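Geranylgeranyl pyrophosphate synthase (Corynebacterium glutamicum, PDB 3QQV) probably joins allylic diphosphates such as dimethylallyl diphosphate to isopentenyl diphosphate, with magnesium ions as cofactor, to build isoprenoid chains. Local coordinates at residues I251-R256 with I366-R371; A104-D109 with S146-A151. All blocks are in the same frame, centred on the assembly; numbering follows the deposited sequence.

The two contacts lie on opposite sides of the chain's centre, with their own centres 26 Å apart and nearest atoms about 9 Å apart, so they do not touch. Two bound dimethylallyl diphosphates occupy the region between them. Contact 2 presents Asp108, which binds two magnesium ions and through them the diphosphate of one ligand, chain E. Contact 1 comes close to the other, chain D, where Phe253 CZ is 4.1 Å from the phosphate oxygen O2A, but its polar bonds tie the last modelled residues of the chain to helix 236-263. Segment 104-109 faces the metals, 146-151 lies behind it and adjoins the second subunit, and 366-371 backs 251-256.

Contact 1: residues I251-R256 with I366-R371; sequences IAFQLR and IRSTER. With DMA (dimethylallyl diphosphate), chain D.
Arg256, Phe253 and Ala252 meet the last turn of helix 355-369 and the residue that follows it along one side of helix 236-263, within the mainly helical polyprenyl synthase fold. The polar part belongs to Arg256. Its NE gives a nearly straight hydrogen bond to Thr369 O, 2.7 Å long with an N-H...O angle of 167°. The oxygen lies at the guanidinium edge in the plane of that group, whereas NE sits above the carbonyl plane of Thr369. Bends at chi2 and chi3 fold the arginine chain so that its CB, CG and CD all run close to this oxygen. NH2 adds a weak bond to the same acceptor and a salt bridge to Glu370, with NH2 and OE1 2.9 Å apart. The two side chains cross at about a right angle, their planes 40° apart, and the hydrogen-bond geometry within this ion pair is weak. A second carboxylate, that of Glu334, pairs with NH1, so the guanidinium has acidic groups at both terminal nitrogens.

The apolar part lies alongside. Thr369 turns its methyl CG2 to Ala252 CB at 3.6 Å, while its OG1 bonds to Thr341 OG1 and to Ala365 O of its own helix. Phe253, with CG anti to the backbone N (chi1 174°), lays its ring between Ser368 and the chain D dimethylallyl diphosphate: the ring edge at CZ is turned to that ligand, and CD1 rests 3.7 Å from Ser368 CB.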
loop_
_atom_site.group_PDB
_atom_site.type_symbol
_atom_site.label_atom_id
_atom_site.label_comp_id
_atom_site.label_asym_id
_atom_site.label_seq_id
_atom_site.Cartn_x
_atom_site.Cartn_y
_atom_site.Cartn_z
ATOM N N ILE A 251 5.398 17.591 16.430
ATOM C CA ILE A 251 5.634 18.747 15.553
ATOM C C ILE A 251 7.084 19.241 15.687
ATOM O O ILE A 251 7.774 19.423 14.680
ATOM C CB ILE A 251 4.613 19.876 15.807
ATOM C CG1 ILE A 251 3.224 19.436 15.319
ATOM C CG2 ILE A 251 5.031 21.187 15.095
ATOM C CD1 ILE A 251 2.097 20.279 15.852
ATOM N N ALA A 252 7.541 19.401 16.929
ATOM C CA ALA A 252 8.925 19.780 17.224
ATOM C C ALA A 252 9.929 18.807 16.603
ATOM O O ALA A 252 10.943 19.232 16.038
ATOM C CB ALA A 252 9.131 19.894 18.732
ATOM N N PHE A 253 9.614 17.513 16.668
ATOM C CA PHE A 253 10.422 16.464 16.044
ATOM C C PHE A 253 10.592 16.693 14.540
ATOM O O PHE A 253 11.703 16.574 14.016
ATOM C CB PHE A 253 9.795 15.087 16.321
ATOM C CG PHE A 253 10.455 13.938 15.599
ATOM C CD1 PHE A 253 11.584 13.324 16.123
ATOM C CD2 PHE A 253 9.917 13.438 14.412
ATOM C CE1 PHE A 253 12.184 12.239 15.467
ATOM C CE2 PHE A 253 10.515 12.364 13.746
ATOM C CZ PHE A 253 11.652 11.763 14.280
ATOM N N GLN A 254 9.498 17.016 13.854
ATOM C CA GLN A 254 9.549 17.311 12.429
ATOM C C GLN A 254 10.329 18.587 12.134
ATOM O O GLN A 254 11.129 18.615 11.203
ATOM C CB GLN A 254 8.142 17.416 11.827
ATOM C CG GLN A 254 8.125 17.582 10.300
ATOM C CD GLN A 254 8.949 16.532 9.586
ATOM O OE1 GLN A 254 8.816 15.344 9.856
ATOM N NE2 GLN A 254 9.814 16.966 8.677
ATOM N N LEU A 255 10.082 19.632 12.923
ATOM C CA LEU A 255 10.821 20.891 12.790
ATOM C C LEU A 255 12.322 20.688 12.969
ATOM O O LEU A 255 13.115 21.260 12.212
ATOM C CB LEU A 255 10.283 21.974 13.739
ATOM C CG LEU A 255 8.846 22.468 13.534
ATOM C CD1 LEU A 255 8.448 23.445 14.620
ATOM C CD2 LEU A 255 8.643 23.087 12.160
ATOM N N ARG A 256 12.708 19.839 13.927
ATOM C CA ARG A 256 14.115 19.470 14.104
ATOM C C ARG A 256 14.668 18.749 12.879
ATOM O O ARG A 256 15.797 19.027 12.449
ATOM C CB ARG A 256 14.328 18.622 15.367
ATOM C CG ARG A 256 15.750 18.017 15.526
ATOM C CD ARG A 256 16.851 19.107 15.683
ATOM N NE ARG A 256 16.512 20.004 16.780
ATOM C CZ ARG A 256 16.880 21.277 16.887
ATOM N NH1 ARG A 256 17.652 21.847 15.969
ATOM N NH2 ARG A 256 16.476 21.981 17.940
ATOM N N ILE A 366 13.285 14.967 24.702
ATOM C CA ILE A 366 14.512 15.760 24.591
ATOM C C ILE A 366 15.437 15.235 23.489
ATOM O O ILE A 366 15.915 16.021 22.665
ATOM C CB ILE A 366 15.222 15.918 25.967
ATOM C CG1 ILE A 366 14.369 16.811 26.878
ATOM C CG2 ILE A 366 16.619 16.524 25.812
ATOM C CD1 ILE A 366 14.523 16.535 28.384
ATOM N N ARG A 367 15.635 13.915 23.441
ATOM C CA ARG A 367 16.369 13.279 22.334
ATOM C C ARG A 367 15.739 13.509 20.952
ATOM O O ARG A 367 16.462 13.646 19.970
ATOM C CB ARG A 367 16.551 11.770 22.556
ATOM C CG ARG A 367 17.651 11.399 23.540
ATOM C CD ARG A 367 18.393 10.148 23.091
ATOM N NE ARG A 367 19.005 9.434 24.212
ATOM C CZ ARG A 367 18.655 8.214 24.613
ATOM N NH1 ARG A 367 19.270 7.656 25.646
ATOM N NH2 ARG A 367 17.699 7.545 23.981
ATOM N N SER A 368 14.406 13.537 20.882
ATOM C CA SER A 368 13.698 13.744 19.617
ATOM C C SER A 368 13.801 15.181 19.093
ATOM O O SER A 368 13.953 15.398 17.891
ATOM C CB SER A 368 12.219 13.365 19.759
ATOM O OG SER A 368 12.079 12.007 20.135
ATOM N N THR A 369 13.718 16.153 19.994
ATOM C CA THR A 369 13.585 17.550 19.580
ATOM C C THR A 369 14.873 18.357 19.678
ATOM O O THR A 369 15.055 19.320 18.932
ATOM C CB THR A 369 12.503 18.274 20.383
ATOM O OG1 THR A 369 12.940 18.423 21.745
ATOM C CG2 THR A 369 11.195 17.492 20.343
ATOM N N GLU A 370 15.753 17.977 20.603
ATOM C CA GLU A 370 16.961 18.756 20.860
ATOM C C GLU A 370 18.253 17.958 20.711
ATOM O O GLU A 370 19.147 18.363 19.973
ATOM C CB GLU A 370 16.907 19.443 22.242
ATOM C CG GLU A 370 15.656 20.308 22.538
ATOM C CD GLU A 370 15.604 21.652 21.791
ATOM O OE1 GLU A 370 16.367 21.876 20.835
ATOM O OE2 GLU A 370 14.772 22.505 22.165
ATOM N N ARG A 371 18.341 16.817 21.393
ATOM C CA ARG A 371 19.614 16.101 21.542
ATOM C C ARG A 371 19.846 15.020 20.480
ATOM O O ARG A 371 19.375 13.889 20.618
ATOM C CB ARG A 371 19.730 15.511 22.960
ATOM C CG ARG A 371 21.153 15.412 23.509
ATOM C CD ARG A 371 21.568 16.695 24.230
ATOM N NE ARG A 371 22.039 17.735 23.312
ATOM C CZ ARG A 371 21.841 19.040 23.484
ATOM N NH1 ARG A 371 21.164 19.487 24.536
ATOM N NH2 ARG A 371 22.314 19.904 22.594
HETATM C C1 DMA D . 11.270 9.433 9.303
HETATM O O1 DMA D . 11.299 9.071 10.671
HETATM C C2 DMA D . 11.300 10.917 9.222
HETATM C C3 DMA D . 10.207 11.637 9.327
HETATM C C4 DMA D . 8.894 11.001 9.534
HETATM C C5 DMA D . 10.321 13.119 9.261
HETATM P PA DMA D . 12.542 8.428 11.369
HETATM O O1A DMA D . 12.035 7.864 12.613
HETATM O O2A DMA D . 13.493 9.532 11.408
HETATM O O3A DMA D . 13.082 7.276 10.391
HETATM P PB DMA D . 13.851 5.942 10.741
HETATM O O1B DMA D . 14.880 5.892 9.720
HETATM O O2B DMA D . 12.867 4.862 10.610
HETATM O O3B DMA D . 14.314 6.042 12.124
#

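Contact 2: residues A104-D109 with S146-A151; sequences ALIHDD and SVSILA. With MG (magnesium ion), chain B; MG (magnesium ion), chain C; DMA (dimethylallyl diphosphate), chain E.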
loop_
_atom_site.group_PDB
_atom_site.type_symbol
_atom_site.label_atom_id
_atom_site.label_comp_id
_atom_site.label_asym_id
_atom_site.label_seq_id
_atom_site.Cartn_x
_atom_site.Cartn_y
_atom_site.Cartn_z
ATOM N N ALA A 104 5.755 3.580 4.147
ATOM C CA ALA A 104 5.886 5.028 4.060
ATOM C C ALA A 104 7.220 5.487 3.485
ATOM O O ALA A 104 7.232 6.345 2.616
ATOM C CB ALA A 104 5.677 5.655 5.435
ATOM N N LEU A 105 8.327 4.923 3.975
ATOM C CA LEU A 105 9.668 5.336 3.533
ATOM C C LEU A 105 9.992 4.877 2.109
ATOM O O LEU A 105 10.479 5.672 1.308
ATOM C CB LEU A 105 10.764 4.884 4.515
ATOM C CG LEU A 105 10.727 5.469 5.936
ATOM C CD1 LEU A 105 11.963 5.066 6.711
ATOM C CD2 LEU A 105 10.573 6.983 5.927
ATOM N N ILE A 106 9.719 3.608 1.803
ATOM C CA ILE A 106 9.931 3.068 0.455
ATOM C C ILE A 106 9.160 3.858 -0.613
ATOM O O ILE A 106 9.718 4.200 -1.657
ATOM C CB ILE A 106 9.565 1.572 0.375
ATOM C CG1 ILE A 106 10.557 0.741 1.186
ATOM C CG2 ILE A 106 9.581 1.093 -1.057
ATOM C CD1 ILE A 106 10.200 -0.731 1.290
ATOM N N HIS A 107 7.898 4.174 -0.330
ATOM C CA HIS A 107 7.064 4.929 -1.265
ATOM C C HIS A 107 7.428 6.408 -1.307
ATOM O O HIS A 107 7.435 7.017 -2.378
ATOM C CB HIS A 107 5.582 4.747 -0.939
ATOM C CG HIS A 107 5.049 3.392 -1.285
ATOM N ND1 HIS A 107 3.713 3.072 -1.187
ATOM C CD2 HIS A 107 5.670 2.278 -1.739
ATOM C CE1 HIS A 107 3.537 1.818 -1.560
ATOM N NE2 HIS A 107 4.706 1.315 -1.902
ATOM N N ASP A 108 7.747 6.972 -0.141
ATOM C CA ASP A 108 8.227 8.353 -0.038
ATOM C C ASP A 108 9.482 8.585 -0.870
ATOM O O ASP A 108 9.622 9.634 -1.498
ATOM C CB ASP A 108 8.522 8.703 1.419
ATOM C CG ASP A 108 8.788 10.167 1.624
ATOM O OD1 ASP A 108 9.964 10.516 1.857
ATOM O OD2 ASP A 108 7.829 10.968 1.554
ATOM N N ASP A 109 10.381 7.600 -0.869
ATOM C CA ASP A 109 11.645 7.694 -1.584
ATOM C C ASP A 109 11.481 7.618 -3.094
ATOM O O ASP A 109 12.280 8.209 -3.819
ATOM C CB ASP A 109 12.649 6.643 -1.093
ATOM C CG ASP A 109 13.226 6.977 0.286
ATOM O OD1 ASP A 109 13.655 6.036 0.979
ATOM O OD2 ASP A 109 13.248 8.171 0.684
ATOM N N SER A 146 8.931 -0.159 -9.738
ATOM C CA SER A 146 7.872 -1.177 -9.788
ATOM C C SER A 146 7.915 -2.170 -8.629
ATOM O O SER A 146 6.914 -2.345 -7.933
ATOM C CB SER A 146 7.888 -1.931 -11.130
ATOM O OG SER A 146 7.344 -1.129 -12.168
ATOM N N VAL A 147 9.063 -2.813 -8.428
ATOM C CA VAL A 147 9.263 -3.735 -7.305
ATOM C C VAL A 147 9.057 -3.029 -5.954
ATOM O O VAL A 147 8.530 -3.626 -5.018
ATOM C CB VAL A 147 10.651 -4.418 -7.369
ATOM C CG1 VAL A 147 10.943 -5.255 -6.121
ATOM C CG2 VAL A 147 10.751 -5.294 -8.609
ATOM N N SER A 148 9.419 -1.750 -5.883
ATOM C CA SER A 148 9.373 -1.001 -4.629
ATOM C C SER A 148 7.970 -0.566 -4.242
ATOM O O SER A 148 7.648 -0.515 -3.055
ATOM C CB SER A 148 10.311 0.206 -4.679
ATOM O OG SER A 148 11.653 -0.228 -4.684
ATOM N N ILE A 149 7.147 -0.241 -5.238
ATOM C CA ILE A 149 5.726 -0.009 -5.010
ATOM C C ILE A 149 5.110 -1.245 -4.339
ATOM O O ILE A 149 4.472 -1.125 -3.294
ATOM C CB ILE A 149 4.976 0.390 -6.304
ATOM C CG1 ILE A 149 5.423 1.781 -6.763
ATOM C CG2 ILE A 149 3.483 0.442 -6.065
ATOM C CD1 ILE A 149 4.976 2.150 -8.162
ATOM N N LEU A 150 5.370 -2.420 -4.906
ATOM C CA LEU A 150 4.868 -3.686 -4.371
ATOM C C LEU A 150 5.513 -4.110 -3.043
ATOM O O LEU A 150 4.851 -4.723 -2.201
ATOM C CB LEU A 150 5.008 -4.809 -5.412
ATOM C CG LEU A 150 4.182 -4.673 -6.696
ATOM C CD1 LEU A 150 4.622 -5.696 -7.724
ATOM C CD2 LEU A 150 2.688 -4.799 -6.428
ATOM N N ALA A 151 6.798 -3.788 -2.865
ATOM C CA ALA A 151 7.496 -4.059 -1.611
ATOM C C ALA A 151 6.854 -3.269 -0.476
ATOM O O ALA A 151 6.640 -3.804 0.603
ATOM C CB ALA A 151 8.991 -3.741 -1.722
HETATM MG MG MG B . 8.403 13.172 1.562
HETATM MG MG MG C . 11.525 11.989 1.794
HETATM C C1 DMA E . 8.930 10.709 5.132
HETATM O O1 DMA E . 8.655 11.936 4.481
HETATM C C2 DMA E . 7.670 9.878 5.117
HETATM C C3 DMA E . 6.799 10.005 6.111
HETATM C C4 DMA E . 7.074 10.975 7.194
HETATM C C5 DMA E . 5.540 9.225 6.164
HETATM P PA DMA E . 9.784 13.022 4.301
HETATM O O1A DMA E . 10.257 12.967 2.890
HETATM O O2A DMA E . 9.226 14.211 4.962
HETATM O O3A DMA E . 10.824 12.375 5.299
HETATM P PB DMA E . 12.270 12.045 4.830
HETATM O O1B DMA E . 12.763 11.231 5.957
HETATM O O2B DMA E . 12.875 13.378 4.733
HETATM O O3B DMA E . 12.194 11.431 3.514
HETATM O O HOH W 1 12.519 10.692 0.686
HETATM O O HOH W 2 7.036 13.678 2.776
HETATM O O HOH W 3 8.801 15.216 0.727
HETATM O O HOH W 4 12.376 14.409 1.809
#
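The first aspartate-rich motif, DDxxD, begins on helix 97-111 with Asp108 and Asp109, and the residues just before it, Ile106 and His107, pack that helix against helix 140-164. The two segments run roughly antiparallel, 151° between their directions, with a closest axis approach of 8.9 Å. His107 makes the hydrogen bond across: NE2 donates to Ile149 O at 2.8 Å, with an N-H...O angle of 153°. The donor lies in the carbonyl plane on a lone pair of that oxygen, and the imidazole meets it edge-on. At the other nitrogen, ND1 is hydrogen-bonded to Asp153 of the second subunit, which should hold the ring's rotation. His107 and Ile149 also pack on Ile149 and His107 of the second subunit. Beside the ring, Ile106 holds CG2 anti to its backbone N, which brings this methyl 3.8 Å from Ser148 CB and close to Ser148 O, while CD1 comes loosely up to Ala151 CB, 4.4 Å away. Ser148 OG turns back to Gly144 O.

Asp108 points to the active site instead. Its carboxylate bridges two magnesium ions: OD1 binds one at 2.1 Å and OD2 the other at 2.3 Å, the second also being bound by Asp112. Both ions share O1A of the chain E dimethylallyl diphosphate, as in other prenyl synthases, where magnesium ions on the first aspartate-rich motif hold the allylic diphosphate. Asp109 stands in the second shell: its OD2 accepts a 2.6 Å bond from a water on the first ion and forms a salt bridge with Arg117.

Helix 45-59 packs on Ile106 through Leu54 and Phe57, helix 123-128 brings Val123 against both Ile106 and Ser148, and strand 116-117 lies beside Leu105 and Asp108.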